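PDB 7LKK: aminofutalosine deaminase from Helicobacter pylori, which deaminates aminofutalosine in the menaquinone pathway, using a metal-dependent active site of the amidohydrolase kind. Local coordinates for residues S22-C27 against S69-A74. Sequence-based numbering, arbitrary orientation.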
ATOM      1  N   SER A  22      -5.552 -25.786   7.425  1.00 21.02           N
ATOM      2  CA  SER A  22      -4.171 -26.021   7.834  1.00 21.61           C
ATOM      3  C   SER A  22      -3.730 -25.032   8.902  1.00 21.14           C
ATOM      4  O   SER A  22      -2.900 -25.366   9.755  1.00 23.48           O
ATOM      5  CB  SER A  22      -3.241 -25.935   6.623  1.00 24.91           C
ATOM      6  OG  SER A  22      -3.636 -26.840   5.608  1.00 23.97           O
ATOM      7  N   LEU A  23      -4.260 -23.814   8.863  1.00 22.00           N
ATOM      8  CA  LEU A  23      -3.950 -22.781   9.839  1.00 21.71           C
ATOM      9  C   LEU A  23      -5.253 -22.149  10.297  1.00 19.07           C
ATOM     10  O   LEU A  23      -6.122 -21.848   9.472  1.00 22.68           O
ATOM     11  CB  LEU A  23      -3.019 -21.718   9.246  1.00 19.82           C
ATOM     12  CG  LEU A  23      -1.619 -22.197   8.855  1.00 18.03           C
ATOM     13  CD1 LEU A  23      -0.986 -21.239   7.854  1.00 23.46           C
ATOM     14  CD2 LEU A  23      -0.744 -22.343  10.089  1.00 21.09           C
ATOM     15  N   VAL A  24      -5.391 -21.962  11.606  1.00 18.67           N
ATOM     16  CA  VAL A  24      -6.554 -21.314  12.198  1.00 22.25           C
ATOM     17  C   VAL A  24      -6.065 -20.162  13.061  1.00 20.08           C
ATOM     18  O   VAL A  24      -5.223 -20.357  13.944  1.00 20.31           O
ATOM     19  CB  VAL A  24      -7.398 -22.296  13.033  1.00 20.21           C
ATOM     20  CG1 VAL A  24      -8.562 -21.568  13.692  1.00 22.16           C
ATOM     21  CG2 VAL A  24      -7.900 -23.437  12.164  1.00 19.74           C
ATOM     22  N   PHE A  25      -6.584 -18.964  12.801  1.00 17.54           N
ATOM     23  CA  PHE A  25      -6.280 -17.783  13.600  1.00 20.64           C
ATOM     24  C   PHE A  25      -7.417 -17.593  14.596  1.00 19.11           C
ATOM     25  O   PHE A  25      -8.545 -17.273  14.204  1.00 20.34           O
ATOM     26  CB  PHE A  25      -6.117 -16.542  12.721  1.00 17.15           C
ATOM     27  CG  PHE A  25      -4.969 -16.618  11.750  1.00 17.38           C
ATOM     28  CD1 PHE A  25      -3.991 -17.596  11.868  1.00 15.77           C
ATOM     29  CD2 PHE A  25      -4.863 -15.696  10.719  1.00 15.44           C
ATOM     30  CE1 PHE A  25      -2.943 -17.656  10.971  1.00 14.42           C
ATOM     31  CE2 PHE A  25      -3.817 -15.751   9.823  1.00 19.07           C
ATOM     32  CZ  PHE A  25      -2.854 -16.731   9.948  1.00 18.45           C
ATOM     33  N   LEU A  26      -7.126 -17.794  15.885  1.00 18.74           N
ATOM     34  CA  LEU A  26      -8.162 -17.636  16.900  1.00 20.56           C
ATOM     35  C   LEU A  26      -8.528 -16.173  17.111  1.00 21.26           C
ATOM     36  O   LEU A  26      -9.676 -15.867  17.454  1.00 19.10           O
ATOM     37  CB  LEU A  26      -7.706 -18.249  18.223  1.00 19.32           C
ATOM     38  CG  LEU A  26      -7.589 -19.770  18.301  1.00 17.76           C
ATOM     39  CD1 LEU A  26      -7.512 -20.202  19.754  1.00 20.09           C
ATOM     40  CD2 LEU A  26      -8.763 -20.439  17.603  1.00 24.88           C
ATOM     41  N   CYS A  27      -7.568 -15.270  16.912  1.00 17.62           N
ATOM     42  CA  CYS A  27      -7.759 -13.837  17.137  1.00 22.24           C
ATOM     43  C   CYS A  27      -8.211 -13.547  18.566  1.00 24.88           C
ATOM     44  O   CYS A  27      -9.045 -12.672  18.810  1.00 21.48           O
ATOM     45  CB  CYS A  27      -8.730 -13.240  16.119  1.00 19.68           C
ATOM     46  SG  CYS A  27      -8.081 -13.264  14.437  1.00 20.07           S
ATOM     47  N   SER A  69      -4.932 -23.467   3.608  1.00 24.59           N
ATOM     48  CA  SER A  69      -5.858 -22.362   3.765  1.00 25.31           C
ATOM     49  C   SER A  69      -5.787 -21.842   5.193  1.00 23.07           C
ATOM     50  O   SER A  69      -5.209 -22.470   6.081  1.00 18.81           O
ATOM     51  CB  SER A  69      -7.289 -22.785   3.412  1.00 23.33           C
ATOM     52  OG  SER A  69      -7.340 -23.327   2.103  1.00 21.84           O
ATOM     53  N   VAL A  70      -6.381 -20.670   5.402  1.00 23.41           N
ATOM     54  CA  VAL A  70      -6.435 -20.034   6.711  1.00 20.57           C
ATOM     55  C   VAL A  70      -7.894 -19.865   7.102  1.00 18.33           C
ATOM     56  O   VAL A  70      -8.687 -19.303   6.338  1.00 21.76           O
ATOM     57  CB  VAL A  70      -5.707 -18.677   6.718  1.00 22.97           C
ATOM     58  CG1 VAL A  70      -6.006 -17.919   8.002  1.00 19.38           C
ATOM     59  CG2 VAL A  70      -4.206 -18.883   6.550  1.00 21.76           C
ATOM     60  N   LEU A  71      -8.242 -20.362   8.285  1.00 19.17           N
ATOM     61  CA  LEU A  71      -9.551 -20.159   8.889  1.00 21.01           C
ATOM     62  C   LEU A  71      -9.411 -19.115   9.989  1.00 19.52           C
ATOM     63  O   LEU A  71      -8.521 -19.220  10.837  1.00 21.39           O
ATOM     64  CB  LEU A  71     -10.095 -21.474   9.456  1.00 19.80           C
ATOM     65  CG  LEU A  71     -11.366 -21.439  10.305  1.00 22.17           C
ATOM     66  CD1 LEU A  71     -12.519 -20.843   9.522  1.00 19.99           C
ATOM     67  CD2 LEU A  71     -11.716 -22.839  10.795  1.00 21.58           C
ATOM     68  N   LEU A  72     -10.282 -18.110   9.969  1.00 17.80           N
ATOM     69  CA  LEU A  72     -10.185 -16.999  10.904  1.00 15.25           C
ATOM     70  C   LEU A  72     -11.562 -16.357  11.019  1.00 14.63           C
ATOM     71  O   LEU A  72     -12.458 -16.644  10.214  1.00 16.28           O
ATOM     72  CB  LEU A  72      -9.127 -15.976  10.447  1.00 19.13           C
ATOM     73  CG  LEU A  72      -9.519 -14.925   9.404  1.00 17.98           C
ATOM     74  CD1 LEU A  72      -8.564 -13.741   9.465  1.00 18.05           C
ATOM     75  CD2 LEU A  72      -9.537 -15.520   8.004  1.00 17.65           C
ATOM     76  N   PRO A  73     -11.779 -15.517  12.030  1.00 14.95           N
ATOM     77  CA  PRO A  73     -13.067 -14.820  12.126  1.00 15.56           C
ATOM     78  C   PRO A  73     -13.265 -13.874  10.953  1.00 17.86           C
ATOM     79  O   PRO A  73     -12.310 -13.306  10.420  1.00 17.61           O
ATOM     80  CB  PRO A  73     -12.962 -14.050  13.448  1.00 17.75           C
ATOM     81  CG  PRO A  73     -11.872 -14.710  14.201  1.00 17.45           C
ATOM     82  CD  PRO A  73     -10.912 -15.221  13.183  1.00 16.86           C
ATOM     83  N   ALA A  74     -14.523 -13.707  10.554  1.00 19.16           N
ATOM     84  CA  ALA A  74     -14.856 -12.651   9.608  1.00 17.82           C
ATOM     85  C   ALA A  74     -14.403 -11.302  10.154  1.00 19.86           C
ATOM     86  O   ALA A  74     -14.399 -11.063  11.365  1.00 18.07           O
ATOM     87  CB  ALA A  74     -16.359 -12.632   9.324  1.00 21.06           C
TER
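Leu-71 sits at the centre of a parallel backbone ladder, giving its N-H to Leu-23 O (2.8 Å, N-H...O 170°) and accepting Phe-25 N on Leu-71 O (2.8 Å). A longer, more bent bond from Leu-23 N to Ser-69 O (3.2 Å, 146°) completes the ladder at its N-terminal end. Leu-23 O and Leu-71 O also take CA-H...O contacts, from Val-70 CA and Val-24 CA respectively. On one side Val-70 spreads its two methyls: CG1, anti to the backbone N (chi1 169°), lies over a face of the Phe-25 ring in a CH-pi contact, 3.8 Å from the centroid, while CG2 meets Leu-23 CB and CD1. Helix 401-408 packs on Leu-23, Phe-25 and Leu-72 here. On the reverse side Val-24 and Leu-71 run alongside each other, Val-24 CG2 touching Leu-71 CB at 4.0 Å. Past the last bond, Pro-73, whose nitrogen cannot donate, sets its ring CD against Phe-25 O and 3.7 Å from Cys-27 SG. The pairing joins strand 23-25 to the start of strand 69-80, whose far end carries the iron ligand His-79, an arrangement consistent with the small beta domain that accompanies the TIM barrel in many amidohydrolases.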